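Local coordinates for triphenylmethane reductase (Citrobacter sp., PDB 2VRC), which probably reduces triphenylmethane dyes with a nicotinamide cofactor, having an NADP(+)-binding site in a Rossmann-type fold, at residues Gly7-Leu12 with Ala31-Val36; Ile17-Ala22 with Leu178-Ala183; Phe72-His77 with Ile102-Tyr107; Ala97-Ile102 with Thr131-Thr136. The protein carries 4 engineered substitutions. All coordinates share one frame; numbering follows the deposited sequence.

Interaction 1 (Gly7-Leu12 with Ala31-Val36); sequences GATGQL and AIVRNV
Ala-8 presses its methyl group against Ala-31 and Val-33, and so joins the turn that follows strand 3-5 to the end of strand 29-33. This is the start of a Rossmann fold: strand 3-5, helix 11-23 and strand 29-33 form its beta-alpha-beta unit, and residues 7-12 belong to the glycine-rich loop that receives NADP(+). Ala-8 CB meets Ala-31 CB at 3.7 Å and Val-33 CG1 at the same 3.7 Å, one methyl against two. Small residues suit this spot, since Ile-17 of helix 11-23 packs on both alanines. Val-33 lends a single branch: CG1 stands anti to its own carbonyl carbon and beside its backbone N (chi1 -62°), which carries it to the turn and lets it serve both Ala-8 and Thr-9. Thr-9 crosses Val-33 at about a right angle and offers its hydroxyl side, OG1 lying 3.7 Å from Val-33 CG1. Backbone contact is slight. Ala-8 N reaches Ile-32 O at 3.4 Å, a weak bond whose donor position is not well determined. Arg-34, one of the NADP(+)-binding residues together with Thr-9, Gly-10, Gln-11 and Leu-12, sends its side chain away from the turn. Glycine fits position 7 because the phi of Gly-7 is positive, and Gly-10 takes the N-cap place just before the helix. The two glycines close a type I turn, in which Gly-10 N donates to Gly-7 O at 2.8 Å.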
# COMPACT_ATOMS: atom_id res chain seq x y z
N GLY A 7 3.05 -24.86 -7.47
CA GLY A 7 3.55 -25.84 -8.42
C GLY A 7 2.90 -27.20 -8.18
O GLY A 7 3.46 -28.23 -8.52
N ALA A 8 1.70 -27.16 -7.62
CA ALA A 8 1.02 -28.33 -7.11
C ALA A 8 0.77 -29.40 -8.18
O ALA A 8 0.41 -30.54 -7.87
CB ALA A 8 -0.28 -27.89 -6.46
N THR A 9 1.01 -29.02 -9.43
CA THR A 9 0.78 -29.84 -10.61
C THR A 9 2.09 -30.35 -11.21
O THR A 9 2.10 -31.28 -11.99
CB THR A 9 -0.03 -28.98 -11.65
OG1 THR A 9 -1.37 -29.48 -11.73
CG2 THR A 9 0.60 -28.97 -13.04
N GLY A 10 3.20 -29.70 -10.86
CA GLY A 10 4.54 -30.22 -11.18
C GLY A 10 4.85 -31.50 -10.40
O GLY A 10 4.06 -31.95 -9.56
N GLN A 11 6.02 -32.07 -10.68
CA GLN A 11 6.43 -33.31 -10.06
C GLN A 11 6.73 -33.13 -8.59
O GLN A 11 6.16 -33.85 -7.78
CB GLN A 11 7.62 -33.91 -10.79
CG GLN A 11 7.27 -34.36 -12.21
CD GLN A 11 8.48 -34.81 -13.02
OE1 GLN A 11 9.38 -34.00 -13.33
NE2 GLN A 11 8.50 -36.09 -13.39
N LEU A 12 7.57 -32.16 -8.24
CA LEU A 12 7.90 -31.97 -6.83
C LEU A 12 6.65 -31.67 -5.96
O LEU A 12 6.48 -32.28 -4.90
CB LEU A 12 9.01 -30.93 -6.60
CG LEU A 12 9.34 -30.69 -5.12
CD1 LEU A 12 10.13 -31.85 -4.56
CD2 LEU A 12 10.12 -29.49 -4.97
N ALA A 31 -4.16 -26.76 -3.05
CA ALA A 31 -3.25 -26.95 -4.16
C ALA A 31 -3.36 -25.74 -5.06
O ALA A 31 -4.43 -25.44 -5.55
CB ALA A 31 -3.60 -28.22 -4.94
N ILE A 32 -2.26 -25.03 -5.26
CA ILE A 32 -2.27 -23.84 -6.11
C ILE A 32 -1.63 -24.15 -7.46
O ILE A 32 -0.50 -24.57 -7.51
CB ILE A 32 -1.58 -22.66 -5.39
CG1 ILE A 32 -2.43 -22.24 -4.19
CG2 ILE A 32 -1.42 -21.50 -6.31
CD1 ILE A 32 -1.72 -21.45 -3.19
N VAL A 33 -2.39 -23.98 -8.54
CA VAL A 33 -2.00 -24.47 -9.86
C VAL A 33 -2.29 -23.44 -10.96
O VAL A 33 -3.19 -22.60 -10.83
CB VAL A 33 -2.76 -25.79 -10.25
CG1 VAL A 33 -2.44 -26.93 -9.28
CG2 VAL A 33 -4.27 -25.58 -10.32
N ARG A 34 -1.54 -23.52 -12.06
CA ARG A 34 -1.77 -22.67 -13.23
C ARG A 34 -3.09 -22.97 -13.94
O ARG A 34 -3.73 -22.06 -14.45
CB ARG A 34 -0.60 -22.79 -14.20
CG ARG A 34 -0.39 -21.58 -15.10
CD ARG A 34 0.76 -21.79 -16.10
NE ARG A 34 0.70 -20.84 -17.22
CZ ARG A 34 -0.15 -20.93 -18.26
NH1 ARG A 34 -1.04 -21.93 -18.33
NH2 ARG A 34 -0.13 -20.02 -19.23
N ASN A 35 -3.50 -24.24 -13.98
CA ASN A 35 -4.71 -24.65 -14.69
C ASN A 35 -5.61 -25.50 -13.80
O ASN A 35 -5.28 -26.65 -13.51
CB ASN A 35 -4.32 -25.41 -15.97
CG ASN A 35 -5.45 -25.46 -17.00
OD1 ASN A 35 -6.53 -26.02 -16.76
ND2 ASN A 35 -5.20 -24.88 -18.18
N VAL A 36 -6.75 -24.96 -13.36
CA VAL A 36 -7.57 -25.65 -12.35
C VAL A 36 -8.20 -26.97 -12.80
O VAL A 36 -8.26 -27.92 -12.02
CB VAL A 36 -8.68 -24.75 -11.73
CG1 VAL A 36 -8.15 -23.95 -10.58
CG2 VAL A 36 -9.33 -23.87 -12.79

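Interaction 2 (Ile17-Ala22 with Leu178-Ala183); sequences IQHLMA and LALAAA. Engineered in segment 17-22: Met-21 (natural residue Leu), Ala-22 (natural residue Lys).
His-19 lays one face of its imidazole over Leu-180, and the two side chains cross at about a right angle. The CH-pi contact comes from Leu-180 CB, 4.0 Å from the centroid of the His-19 ring and 14° off the ring normal. Leu-180 CD1 lies over the same face, nearest ND1 of His-19 at 3.7 Å; with CG anti to its backbone N (chi1 -177°) the leucine spreads CB and this methyl over the ring together. Ala-179 comes from another direction, its CB near the ring plane and 3.9 Å from His-19 CD2. A flat ring suits this place because it offers a face to the leucine and an edge to the alanine, while NE2 makes a weak hydrogen bond to Asn-176. Closer to the backbone, His-19 CB touches Ala-183 CB at 3.6 Å, and Leu-20 CD1 reaches the same methyl at 3.8 Å. Alanines on the second helix let the axes approach to 8.6 Å, at a crossing angle of -45°. Helix 11-23 lies on the central sheet with helix 175-186 beside it: Leu-20 also packs on Ile-3 and Val-5 of strand 3-5, Ile-17 meets Leu-42 of helix 40-45, and Ala-179 reaches back to Leu-12, Leu-15 and Val-16.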
# COMPACT_ATOMS: atom_id res chain seq x y z
N ILE A 17 2.26 -33.21 -2.02
CA ILE A 17 0.86 -33.30 -1.66
C ILE A 17 0.51 -34.72 -1.29
O ILE A 17 -0.21 -34.94 -0.32
CB ILE A 17 -0.03 -32.70 -2.78
CG1 ILE A 17 0.11 -31.15 -2.75
CG2 ILE A 17 -1.47 -33.09 -2.61
CD1 ILE A 17 -0.32 -30.47 -4.02
N GLN A 18 1.03 -35.70 -2.04
CA GLN A 18 0.79 -37.11 -1.69
C GLN A 18 1.32 -37.38 -0.28
O GLN A 18 0.63 -37.99 0.54
CB GLN A 18 1.37 -38.08 -2.74
CG GLN A 18 1.04 -37.74 -4.23
CD GLN A 18 -0.47 -37.48 -4.51
OE1 GLN A 18 -1.34 -38.32 -4.18
NE2 GLN A 18 -0.77 -36.31 -5.13
N HIS A 19 2.51 -36.86 0.02
CA HIS A 19 3.11 -37.01 1.34
C HIS A 19 2.28 -36.35 2.42
O HIS A 19 2.03 -36.96 3.46
CB HIS A 19 4.56 -36.51 1.37
CG HIS A 19 5.53 -37.46 0.74
ND1 HIS A 19 5.60 -38.80 1.10
CD2 HIS A 19 6.46 -37.29 -0.23
CE1 HIS A 19 6.53 -39.39 0.37
NE2 HIS A 19 7.06 -38.50 -0.45
N LEU A 20 1.85 -35.12 2.15
CA LEU A 20 1.06 -34.32 3.09
C LEU A 20 -0.30 -35.00 3.41
O LEU A 20 -0.87 -34.82 4.49
CB LEU A 20 0.86 -32.93 2.50
CG LEU A 20 1.22 -31.61 3.20
CD1 LEU A 20 2.34 -31.73 4.18
CD2 LEU A 20 1.56 -30.52 2.18
N MSE A 21 -0.79 -35.82 2.49
CA MSE A 21 -2.02 -36.56 2.72
C MSE A 21 -1.83 -37.72 3.66
O MSE A 21 -2.79 -38.14 4.30
CB MSE A 21 -2.63 -37.03 1.42
CG MSE A 21 -3.54 -36.00 0.83
SE MSE A 21 -4.08 -36.43 -0.99
CE MSE A 21 -5.11 -38.09 -0.59
N ALA A 22 -0.62 -38.27 3.74
CA ALA A 22 -0.31 -39.30 4.74
C ALA A 22 -0.42 -38.69 6.14
O ALA A 22 -0.67 -39.41 7.12
CB ALA A 22 1.07 -39.89 4.51
N LEU A 178 13.08 -35.21 -1.32
CA LEU A 178 12.99 -33.79 -1.06
C LEU A 178 11.56 -33.35 -0.74
O LEU A 178 11.36 -32.41 0.06
CB LEU A 178 13.55 -33.00 -2.23
CG LEU A 178 15.05 -33.22 -2.42
CD1 LEU A 178 15.51 -32.60 -3.73
CD2 LEU A 178 15.82 -32.65 -1.22
N ALA A 179 10.58 -34.01 -1.36
CA ALA A 179 9.16 -33.75 -1.12
C ALA A 179 8.75 -34.18 0.28
O ALA A 179 7.94 -33.52 0.94
CB ALA A 179 8.31 -34.48 -2.15
N LEU A 180 9.29 -35.30 0.73
CA LEU A 180 9.00 -35.82 2.07
C LEU A 180 9.57 -34.87 3.12
O LEU A 180 8.88 -34.59 4.10
CB LEU A 180 9.53 -37.23 2.28
CG LEU A 180 9.27 -38.00 3.60
CD1 LEU A 180 7.79 -38.08 4.04
CD2 LEU A 180 9.84 -39.39 3.51
N ALA A 181 10.80 -34.39 2.90
CA ALA A 181 11.38 -33.34 3.75
C ALA A 181 10.45 -32.13 3.84
O ALA A 181 10.17 -31.64 4.94
CB ALA A 181 12.80 -32.90 3.27
N ALA A 182 9.98 -31.64 2.71
CA ALA A 182 9.07 -30.50 2.73
C ALA A 182 7.82 -30.82 3.56
O ALA A 182 7.49 -30.10 4.50
CB ALA A 182 8.71 -30.05 1.32
N ALA A 183 7.16 -31.93 3.23
CA ALA A 183 5.97 -32.36 3.99
C ALA A 183 6.25 -32.43 5.49
O ALA A 183 5.45 -31.95 6.28
CB ALA A 183 5.47 -33.69 3.49

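Interaction 3 (Phe72-His77 with Ile102-Tyr107); sequences FISGPH and IAYTGY
Phe-72 and Tyr-104 meet edge-to-face: the CD1 edge of the tyrosine points at the phenylalanine face, with ring centroids 4.8 Å apart and planes at 57°. The two residues are paired in the parallel register, which puts both side chains on one face of the sheet; with CG anti to the backbone N in each, the rings come together. Ile-102 adds to this shell, placing CD1 near the plane of the Phe-72 ring, 3.7 Å from its CD2. Beneath the rings the backbones are joined as parallel neighbours. Phe-72 N donates to Ala-103 O at 2.8 Å in an almost straight bond, and Thr-105 N returns to Phe-72 O at 3.2 Å. This is the middle of the Rossmann sheet, where strands 69-72 and 101-107 run side by side and the first ends in a loop carrying Ser-74 and Gly-75 of the NADP(+) site. Once the strand pairing stops, a side chain takes over: Thr-105 OG1 accepts from Ser-74 N at 3.1 Å, its chi1 of 55° setting the hydroxyl between backbone N and carbonyl carbon. Threonine suits a strand while offering this acceptor to the departing loop. Ser-74 OG adds a weak bond to Thr-105 O, at 3.4 Å. Further out, His-121 ND1 hydrogen-bonds the Tyr-104 hydroxyl, the ring of His-87 packs edge-to-face with Phe-72, and its NE2 bonds to Gly-75 N. Tyr-54 OH bonds to Ile-73 O.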
# COMPACT_ATOMS: atom_id res chain seq x y z
N PHE A 72 6.31 -22.68 -1.07
CA PHE A 72 6.57 -21.91 -2.24
C PHE A 72 7.62 -22.69 -3.03
O PHE A 72 8.80 -22.71 -2.66
CB PHE A 72 7.09 -20.54 -1.75
CG PHE A 72 7.70 -19.65 -2.80
CD1 PHE A 72 7.57 -19.90 -4.16
CD2 PHE A 72 8.35 -18.48 -2.40
CE1 PHE A 72 8.14 -19.03 -5.13
CE2 PHE A 72 8.95 -17.60 -3.34
CZ PHE A 72 8.82 -17.87 -4.73
N ILE A 73 7.20 -23.33 -4.12
CA ILE A 73 8.13 -24.13 -4.94
C ILE A 73 8.62 -23.27 -6.07
O ILE A 73 7.82 -22.59 -6.69
CB ILE A 73 7.41 -25.36 -5.56
CG1 ILE A 73 7.03 -26.35 -4.46
CG2 ILE A 73 8.26 -26.00 -6.68
CD1 ILE A 73 6.54 -27.63 -5.00
N SER A 74 9.91 -23.28 -6.36
CA SER A 74 10.44 -22.31 -7.30
C SER A 74 9.90 -22.59 -8.68
O SER A 74 9.48 -23.72 -8.97
CB SER A 74 11.97 -22.31 -7.33
OG SER A 74 12.45 -23.60 -7.08
N GLY A 75 9.92 -21.54 -9.50
CA GLY A 75 9.45 -21.62 -10.87
C GLY A 75 10.30 -22.54 -11.74
O GLY A 75 11.53 -22.55 -11.63
N PRO A 76 9.63 -23.32 -12.62
CA PRO A 76 10.26 -24.31 -13.52
C PRO A 76 10.92 -23.70 -14.76
O PRO A 76 11.65 -24.41 -15.48
CB PRO A 76 9.09 -25.20 -13.95
CG PRO A 76 7.91 -24.29 -13.93
CD PRO A 76 8.17 -23.29 -12.79
N HIS A 77 10.67 -22.42 -15.02
CA HIS A 77 11.27 -21.74 -16.18
C HIS A 77 12.79 -21.88 -16.20
O HIS A 77 13.43 -22.17 -15.18
CB HIS A 77 10.87 -20.25 -16.20
CG HIS A 77 10.52 -19.74 -17.57
ND1 HIS A 77 11.44 -19.15 -18.41
CD2 HIS A 77 9.34 -19.74 -18.24
CE1 HIS A 77 10.85 -18.80 -19.54
NE2 HIS A 77 9.58 -19.14 -19.46
N ILE A 102 6.29 -19.54 5.68
CA ILE A 102 6.64 -19.69 4.29
C ILE A 102 7.88 -20.59 4.17
O ILE A 102 8.92 -20.32 4.76
CB ILE A 102 6.81 -18.29 3.66
CG1 ILE A 102 6.50 -18.30 2.17
CG2 ILE A 102 8.20 -17.73 3.91
CD1 ILE A 102 7.74 -18.36 1.28
N ALA A 103 7.73 -21.72 3.49
CA ALA A 103 8.85 -22.63 3.22
C ALA A 103 9.18 -22.48 1.74
O ALA A 103 8.28 -22.50 0.93
CB ALA A 103 8.45 -24.07 3.53
N TYR A 104 10.45 -22.27 1.41
CA TYR A 104 10.85 -22.04 0.02
C TYR A 104 11.87 -23.09 -0.41
O TYR A 104 12.79 -23.39 0.33
CB TYR A 104 11.48 -20.64 -0.16
CG TYR A 104 12.11 -20.43 -1.51
CD1 TYR A 104 11.32 -20.33 -2.64
CD2 TYR A 104 13.49 -20.38 -1.67
CE1 TYR A 104 11.87 -20.16 -3.91
CE2 TYR A 104 14.07 -20.18 -2.95
CZ TYR A 104 13.23 -20.10 -4.06
OH TYR A 104 13.73 -19.93 -5.31
N THR A 105 11.72 -23.62 -1.61
CA THR A 105 12.66 -24.63 -2.08
C THR A 105 13.78 -23.89 -2.80
O THR A 105 13.60 -23.45 -3.93
CB THR A 105 12.01 -25.63 -3.05
OG1 THR A 105 11.41 -24.92 -4.13
CG2 THR A 105 10.92 -26.47 -2.37
N GLY A 106 14.93 -23.71 -2.14
CA GLY A 106 16.10 -23.17 -2.79
C GLY A 106 17.11 -24.22 -3.22
O GLY A 106 16.75 -25.33 -3.62
N TYR A 107 18.39 -23.88 -3.11
CA TYR A 107 19.43 -24.76 -3.60
C TYR A 107 20.55 -24.85 -2.59
O TYR A 107 21.10 -23.81 -2.13
CB TYR A 107 19.93 -24.22 -4.94
CG TYR A 107 21.09 -24.90 -5.60
CD1 TYR A 107 21.05 -26.26 -5.95
CD2 TYR A 107 22.23 -24.15 -5.93
CE1 TYR A 107 22.14 -26.87 -6.59
CE2 TYR A 107 23.30 -24.74 -6.58
CZ TYR A 107 23.25 -26.07 -6.92
OH TYR A 107 24.34 -26.59 -7.57

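Interaction 4 (Ala97-Ile102 with Thr131-Thr136); sequences AGVKHI and TNIPYT
Pro-134 O receives three approaches from residues 101-102. Ile-102 N donates to Pro-134 O at 3.0 Å (angle 166°). His-101 CA adds a CA-H...O contact to Pro-134 O at 3.4 Å, and the His-101 imidazole lies with one face over the same oxygen, offset toward the CD2 side of the rim. The ring is put there by CG standing anti to the backbone N (chi1 -160°), which turns it back along the other strand although its CB sets out away from it. Pro-134 CB touches His-101 CD2 at 3.5 Å. Ile-102 O is held in turn by Thr-136 N at 2.9 Å and by a CA-H...O contact from Tyr-135. These bonds begin the parallel pairing of strands 101-107 and 135-140, linked through helix 117-129 in a beta-alpha-beta unit of the Rossmann sheet. Both segments follow helices, 80-96 and 117-129. Gly-98 ends the first in a Schellman motif, its positive phi suiting glycine; after the second, Thr-131 OG1 accepts from Ile-133 N in an ST turn. Ile-133 then fills the junction with its CG2 branch, 3.4 Å from Val-99 O and 4.1 Å from Ile-102 CB, a beta-branched side chain fitting closely beside the backbone. Ile-102 CG2 lies 4.0 Å from Tyr-135 CB on the same sheet face. The hydroxyl of Thr-136 bonds to His-191 O, while Thr-131 packs on Thr-81 of a neighbouring subunit.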
# COMPACT_ATOMS: atom_id res chain seq x y z
N ALA A 97 -0.97 -11.21 2.05
CA ALA A 97 -2.02 -12.10 2.53
C ALA A 97 -1.80 -12.59 3.98
O ALA A 97 -2.64 -13.28 4.53
CB ALA A 97 -2.19 -13.31 1.57
N GLY A 98 -0.67 -12.25 4.58
CA GLY A 98 -0.40 -12.64 5.96
C GLY A 98 -0.23 -14.14 6.18
O GLY A 98 -0.67 -14.70 7.19
N VAL A 99 0.39 -14.80 5.22
CA VAL A 99 0.77 -16.20 5.36
C VAL A 99 1.62 -16.24 6.63
O VAL A 99 2.39 -15.29 6.90
CB VAL A 99 1.55 -16.63 4.11
CG1 VAL A 99 2.49 -17.80 4.39
CG2 VAL A 99 0.56 -16.91 2.97
N LYS A 100 1.44 -17.29 7.44
CA LYS A 100 2.03 -17.30 8.79
C LYS A 100 3.39 -17.95 8.80
O LYS A 100 4.19 -17.75 9.70
CB LYS A 100 1.11 -18.03 9.79
CG LYS A 100 -0.33 -17.54 9.85
CD LYS A 100 -0.50 -16.28 10.69
CE LYS A 100 -1.88 -16.21 11.37
NZ LYS A 100 -3.04 -16.66 10.51
N HIS A 101 3.63 -18.77 7.78
CA HIS A 101 4.85 -19.52 7.61
C HIS A 101 5.09 -19.85 6.16
O HIS A 101 4.22 -20.41 5.50
CB HIS A 101 4.84 -20.81 8.41
CG HIS A 101 6.20 -21.35 8.63
ND1 HIS A 101 6.81 -22.23 7.75
CD2 HIS A 101 7.12 -21.08 9.59
CE1 HIS A 101 8.02 -22.50 8.18
NE2 HIS A 101 8.24 -21.81 9.29
N ILE A 102 6.29 -19.54 5.68
CA ILE A 102 6.64 -19.69 4.29
C ILE A 102 7.88 -20.59 4.17
O ILE A 102 8.92 -20.32 4.76
CB ILE A 102 6.81 -18.29 3.66
CG1 ILE A 102 6.50 -18.30 2.17
CG2 ILE A 102 8.20 -17.73 3.91
CD1 ILE A 102 7.74 -18.36 1.28
N THR A 131 9.94 -9.97 4.29
CA THR A 131 8.53 -10.06 4.64
C THR A 131 8.33 -10.26 6.12
O THR A 131 7.22 -10.08 6.62
CB THR A 131 7.87 -11.28 4.02
OG1 THR A 131 8.42 -12.46 4.63
CG2 THR A 131 8.10 -11.31 2.50
N ASN A 132 9.38 -10.67 6.81
CA ASN A 132 9.29 -11.00 8.25
C ASN A 132 8.42 -12.19 8.65
O ASN A 132 8.24 -12.45 9.84
CB ASN A 132 8.85 -9.80 9.02
CG ASN A 132 9.92 -8.78 9.07
OD1 ASN A 132 11.04 -9.09 9.46
ND2 ASN A 132 9.61 -7.56 8.64
N ILE A 133 7.90 -12.89 7.66
CA ILE A 133 7.23 -14.13 7.90
C ILE A 133 8.23 -15.22 8.31
O ILE A 133 9.24 -15.41 7.63
CB ILE A 133 6.52 -14.58 6.63
CG1 ILE A 133 5.66 -13.43 6.06
CG2 ILE A 133 5.74 -15.93 6.87
CD1 ILE A 133 5.14 -13.72 4.64
N PRO A 134 7.95 -15.95 9.42
CA PRO A 134 8.74 -17.13 9.79
C PRO A 134 8.96 -17.99 8.56
O PRO A 134 8.01 -18.26 7.82
CB PRO A 134 7.85 -17.84 10.80
CG PRO A 134 7.10 -16.74 11.47
CD PRO A 134 6.86 -15.69 10.39
N TYR A 135 10.21 -18.39 8.32
CA TYR A 135 10.55 -19.06 7.07
C TYR A 135 11.22 -20.41 7.28
O TYR A 135 11.74 -20.69 8.35
CB TYR A 135 11.47 -18.16 6.21
CG TYR A 135 12.80 -17.93 6.85
CD1 TYR A 135 13.80 -18.88 6.76
CD2 TYR A 135 13.06 -16.77 7.55
CE1 TYR A 135 15.02 -18.70 7.36
CE2 TYR A 135 14.30 -16.58 8.17
CZ TYR A 135 15.27 -17.55 8.07
OH TYR A 135 16.52 -17.39 8.65
N THR A 136 11.21 -21.24 6.25
CA THR A 136 12.07 -22.39 6.19
C THR A 136 12.69 -22.40 4.80
O THR A 136 11.97 -22.44 3.79
CB THR A 136 11.33 -23.73 6.47
OG1 THR A 136 10.69 -23.67 7.75
CG2 THR A 136 12.31 -24.87 6.51

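Interactions 1, 3 and 4 all reach the one parallel sheet, whereas interaction 2 lies among helices. Interactions 3 and 4 share Ile-102 and strand 101-107, and a probable hydrogen bond from Tyr-104 N to Thr-136 O (2.8 Å) carries the pairing on to strand 135-140. Interactions 1 and 2 both use helix 11-23 and touch where Ala-8 CB meets Ile-17 CD1 at 3.5 Å. Leu-12 joins three of them: its CD1 lies 3.9 Å from Ala-179 N, and its CD2 4.0 Å from Ile-73 CD1. Interactions 1 and 3 supply NADP(+)-binding residues, their centres about 13 Å apart; interaction 4, about 20 Å from interaction 1, supplies none.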